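Side-chain contacts in decapping nuclease RAI1 (Scheffersomyces stipitis, PDB 5BTO), which hydrolyses NAD caps, methylguanosine caps and 5' triphosphates of RNA to leave a 5' monophosphate, using a divalent metal, and binds and stabilises the exoribonuclease RAT1: residues 259-262 with 267-270; 172-177 with 298-303. All blocks are in the same frame, centred on the assembly; numbering follows the deposited sequence.

Interaction 1: residues 259-262 with 267-270; sequences TTRI and GQVV
The side chains of Arg261 and Gln268 cross at a slant where strand 254-261 ends and helix 266-286 begins. The nearest approach is Arg261 CD to Gln268 OE1, 3.8 Å. The amide carbon Gln268 CD is 3.9 Å from Arg261 CD. Arg261 CB also faces the amide oxygen, at 3.9 Å from Gln268 OE1. Further out, Gln268 NE2 lies over one face of the guanidinium, 4.1 Å from Arg261 NH1. The amide and guanidinium planes are 31° apart, and of the amide only NE2 lies over the guanidinium. No hydrogen bond joins the pair. The Gln268 chain bends at chi2 (-59°), which turns the amide back along the arginine. Arg261 is extended instead, with CG anti to the backbone N (chi1 -178°), and its aliphatic part runs past the amide. At the base, Gln268 CB packs against the backbone oxygen of Ile262, with Gln268 CB to Ile262 O at 3.9 Å.

The polar ends are positioned by neighbours. Arg261 is held by its acidic neighbours Asp298 and Glu264. Gln268 OE1 takes a weak hydrogen bond from Asn271. The backbone N of Gln268, in the first turn of the helix, is hydrogen-bonded to OG of Ser265 just before it. An alanine in place of Gln268 would probably uncover one face of the guanidinium and leave the arginine chain freer to move between its acidic partners.

The contact spans the first connection of a beta-alpha-beta unit completed by strand 290-296. Strand 254-261 also carries the metal ligands Glu256 and Leu257 and the substrate-binding Lys258, but Arg261 lies about 12 Å from Lys258, side chain to side chain. Arg261 and Gln268 are joined by van der Waals contact, while the arginine's charge is met by carboxylates outside the pair.

Interaction 2: residues 172-177 with 298-303; sequences YDHMKR and DSFFLR
Phe300 reaches across to His174 and Arg177 on helix 169-188. Its CB already points toward the helix. CG sits beside the backbone N and anti to the carbonyl carbon (chi1 -72°), which carries the far end of the ring to the helix surface. There Phe300 CE2 lies 3.9 Å from His174 CE1. Across the ring, Phe300 CE1 is 3.9 Å from Arg177 O. The tip, Phe300 CZ, touches both side chains, 3.8 Å from His174 CE1 and 3.8 Å from Arg177 CB. The histidine and phenylalanine rings meet obliquely, with planes at 46°.

Arg177 gives Phe300 only its base and backbone. The far end of Arg177 turns away to a salt bridge one helical turn back, Arg177 NE to Asp173 OD2 at 2.9 Å. The arginine meets the syn side of that oxygen, 23° out of the carboxylate plane, and the oxygen lies nearly in the guanidinium plane.

Cys178 and Ser181 also touch the buried Phe300 ring. Phe300 lies in the turn of a beta-hairpin, between the antiparallel strands 290-296 and 302-309. An aromatic residue of the hairpin turn thus docks on the helix that carries the metal ligand Glu186 in this PD-(D/E)XK nuclease fold, though away from the metal and substrate sites.

Both contacts reach the four-stranded sheet that contains strands 254-261, 290-296 and 302-309. Interaction 1 is local and lies at the surface, joining a strand to the helix that follows it. Interaction 2 is partly buried and brings together parts of the chain more than 100 residues apart. The chemistry follows: polar groups and an aliphatic arginine chain in the first, a buried aromatic ring in the second. Their centres are 13 Å apart, and they touch directly. The salt bridge from Arg261 NH2 to Asp298 OD2, 2.6 Å long, ties interaction 1 to interaction 2. Ile262 CG2 also packs on Arg303 CB at 4.0 Å.

Interaction 1: residues 259-262 with 267-270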
# COMPACT_ATOMS: atom_id res chain seq x y z
N THR A 259 31.34 -13.05 5.91
CA THR A 259 31.54 -14.48 6.10
C THR A 259 30.22 -15.21 6.27
O THR A 259 29.21 -14.61 6.66
CB THR A 259 32.38 -14.78 7.35
OG1 THR A 259 31.63 -14.42 8.52
CG2 THR A 259 33.69 -14.02 7.33
N THR A 260 30.22 -16.50 5.99
CA THR A 260 29.04 -17.32 6.19
C THR A 260 29.49 -18.78 6.23
O THR A 260 30.63 -19.09 5.88
CB THR A 260 28.01 -17.09 5.08
OG1 THR A 260 26.73 -17.63 5.46
CG2 THR A 260 28.47 -17.72 3.77
N ARG A 261 28.61 -19.68 6.66
CA ARG A 261 28.95 -21.10 6.71
C ARG A 261 28.99 -21.68 5.30
O ARG A 261 28.25 -21.23 4.42
CB ARG A 261 27.93 -21.85 7.57
CG ARG A 261 28.22 -23.34 7.73
CD ARG A 261 27.34 -23.97 8.79
NE ARG A 261 27.59 -25.40 8.90
CZ ARG A 261 27.07 -26.18 9.85
NH1 ARG A 261 26.29 -25.66 10.78
NH2 ARG A 261 27.35 -27.48 9.87
N ILE A 262 29.87 -22.65 5.07
CA ILE A 262 29.91 -23.37 3.80
C ILE A 262 28.53 -23.90 3.43
O ILE A 262 27.72 -24.21 4.31
CB ILE A 262 30.91 -24.54 3.82
CG1 ILE A 262 30.66 -25.45 5.02
CG2 ILE A 262 32.34 -24.02 3.86
CD1 ILE A 262 31.62 -26.66 5.07
N GLY A 267 19.35 -26.04 3.13
CA GLY A 267 19.10 -25.14 4.24
C GLY A 267 20.15 -24.05 4.39
O GLY A 267 19.82 -22.91 4.72
N GLN A 268 21.41 -24.40 4.14
CA GLN A 268 22.48 -23.42 4.26
C GLN A 268 22.42 -22.46 3.08
O GLN A 268 22.74 -21.28 3.21
CB GLN A 268 23.86 -24.10 4.35
CG GLN A 268 24.08 -24.93 5.61
CD GLN A 268 23.94 -24.14 6.90
OE1 GLN A 268 24.21 -22.93 6.95
NE2 GLN A 268 23.51 -24.81 7.95
N VAL A 269 21.99 -22.95 1.92
CA VAL A 269 21.79 -22.06 0.77
C VAL A 269 20.70 -21.05 1.10
O VAL A 269 20.82 -19.85 0.79
CB VAL A 269 21.44 -22.84 -0.50
CG1 VAL A 269 21.20 -21.88 -1.65
CG2 VAL A 269 22.58 -23.79 -0.85
N VAL A 270 19.65 -21.52 1.77
CA VAL A 270 18.60 -20.62 2.24
C VAL A 270 19.14 -19.52 3.14
O VAL A 270 18.85 -18.33 2.95
CB VAL A 270 17.52 -21.40 3.02
CG1 VAL A 270 16.65 -20.44 3.84
CG2 VAL A 270 16.69 -22.21 2.05

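Interaction 2: residues 172-177 with 298-303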
# COMPACT_ATOMS: atom_id res chain seq x y z
N TYR A 172 24.78 -20.75 22.55
CA TYR A 172 24.87 -19.33 22.83
C TYR A 172 26.31 -18.90 22.58
O TYR A 172 26.56 -17.84 21.99
CB TYR A 172 24.47 -19.06 24.29
CG TYR A 172 24.40 -17.59 24.65
CD1 TYR A 172 23.29 -16.83 24.32
CD2 TYR A 172 25.43 -16.98 25.35
CE1 TYR A 172 23.22 -15.49 24.66
CE2 TYR A 172 25.37 -15.65 25.70
CZ TYR A 172 24.26 -14.91 25.35
OH TYR A 172 24.20 -13.58 25.70
N ASP A 173 27.25 -19.73 23.01
CA ASP A 173 28.67 -19.49 22.81
C ASP A 173 29.02 -19.55 21.33
O ASP A 173 29.81 -18.74 20.83
CB ASP A 173 29.49 -20.52 23.60
CG ASP A 173 30.98 -20.27 23.51
OD1 ASP A 173 31.49 -19.42 24.28
OD2 ASP A 173 31.66 -20.92 22.69
N HIS A 174 28.43 -20.52 20.63
CA HIS A 174 28.66 -20.67 19.20
C HIS A 174 28.26 -19.40 18.45
O HIS A 174 28.93 -19.01 17.49
CB HIS A 174 27.87 -21.86 18.66
CG HIS A 174 28.05 -22.09 17.19
ND1 HIS A 174 29.22 -22.59 16.65
CD2 HIS A 174 27.21 -21.89 16.14
CE1 HIS A 174 29.09 -22.68 15.34
NE2 HIS A 174 27.88 -22.27 15.01
N MET A 175 27.18 -18.77 18.88
CA MET A 175 26.71 -17.55 18.22
C MET A 175 27.70 -16.40 18.40
O MET A 175 27.88 -15.59 17.49
CB MET A 175 25.32 -17.16 18.72
CG MET A 175 24.21 -18.15 18.38
SD MET A 175 23.63 -18.12 16.66
CE MET A 175 24.94 -18.99 15.80
N LYS A 176 28.34 -16.34 19.56
CA LYS A 176 29.31 -15.28 19.82
C LYS A 176 30.58 -15.48 18.99
O LYS A 176 31.16 -14.51 18.49
CB LYS A 176 29.64 -15.19 21.32
CG LYS A 176 28.46 -14.73 22.16
CD LYS A 176 28.76 -14.79 23.66
CE LYS A 176 29.81 -13.77 24.07
NZ LYS A 176 30.03 -13.75 25.55
N ARG A 177 30.98 -16.73 18.81
CA ARG A 177 32.14 -17.03 17.96
C ARG A 177 31.87 -16.74 16.48
O ARG A 177 32.77 -16.29 15.76
CB ARG A 177 32.59 -18.48 18.17
CG ARG A 177 33.18 -18.69 19.54
CD ARG A 177 33.48 -20.14 19.82
NE ARG A 177 34.03 -20.30 21.16
CZ ARG A 177 35.33 -20.28 21.44
NH1 ARG A 177 36.22 -20.11 20.47
NH2 ARG A 177 35.74 -20.43 22.69
N ASP A 298 32.26 -25.86 10.36
CA ASP A 298 31.91 -25.94 11.78
C ASP A 298 33.05 -25.61 12.72
O ASP A 298 32.83 -25.09 13.82
CB ASP A 298 31.40 -27.34 12.12
CG ASP A 298 29.93 -27.52 11.82
OD1 ASP A 298 29.11 -26.91 12.54
OD2 ASP A 298 29.61 -28.26 10.87
N SER A 299 34.27 -25.94 12.31
CA SER A 299 35.43 -25.67 13.14
C SER A 299 35.97 -24.28 12.85
O SER A 299 37.03 -23.89 13.36
CB SER A 299 36.51 -26.73 12.93
OG SER A 299 36.08 -27.99 13.40
N PHE A 300 35.24 -23.54 12.04
CA PHE A 300 35.57 -22.16 11.69
C PHE A 300 36.80 -22.05 10.79
O PHE A 300 37.39 -20.97 10.66
CB PHE A 300 35.73 -21.29 12.95
CG PHE A 300 34.43 -20.98 13.64
CD1 PHE A 300 33.62 -19.94 13.20
CD2 PHE A 300 34.01 -21.72 14.73
CE1 PHE A 300 32.43 -19.64 13.83
CE2 PHE A 300 32.82 -21.43 15.38
CZ PHE A 300 32.03 -20.39 14.92
N PHE A 301 37.18 -23.15 10.15
CA PHE A 301 38.23 -23.10 9.13
C PHE A 301 37.69 -22.44 7.87
O PHE A 301 36.59 -22.75 7.40
CB PHE A 301 38.76 -24.50 8.79
CG PHE A 301 39.62 -25.09 9.86
CD1 PHE A 301 40.88 -24.57 10.12
CD2 PHE A 301 39.18 -26.16 10.62
CE1 PHE A 301 41.69 -25.11 11.11
CE2 PHE A 301 39.98 -26.70 11.61
CZ PHE A 301 41.23 -26.18 11.85
N LEU A 302 38.47 -21.51 7.32
CA LEU A 302 38.13 -20.87 6.06
C LEU A 302 38.38 -21.85 4.92
O LEU A 302 39.52 -22.27 4.69
CB LEU A 302 38.98 -19.62 5.86
CG LEU A 302 38.76 -18.83 4.58
CD1 LEU A 302 37.35 -18.24 4.56
CD2 LEU A 302 39.79 -17.72 4.50
N ARG A 303 37.32 -22.22 4.21
CA ARG A 303 37.41 -23.24 3.17
C ARG A 303 37.35 -22.66 1.76
O ARG A 303 37.95 -23.20 0.83
CB ARG A 303 36.31 -24.28 3.34
CG ARG A 303 36.37 -25.04 4.65
CD ARG A 303 37.59 -25.96 4.67
NE ARG A 303 37.67 -26.74 5.90
CZ ARG A 303 38.67 -27.56 6.19
NH1 ARG A 303 39.68 -27.72 5.34
NH2 ARG A 303 38.67 -28.24 7.33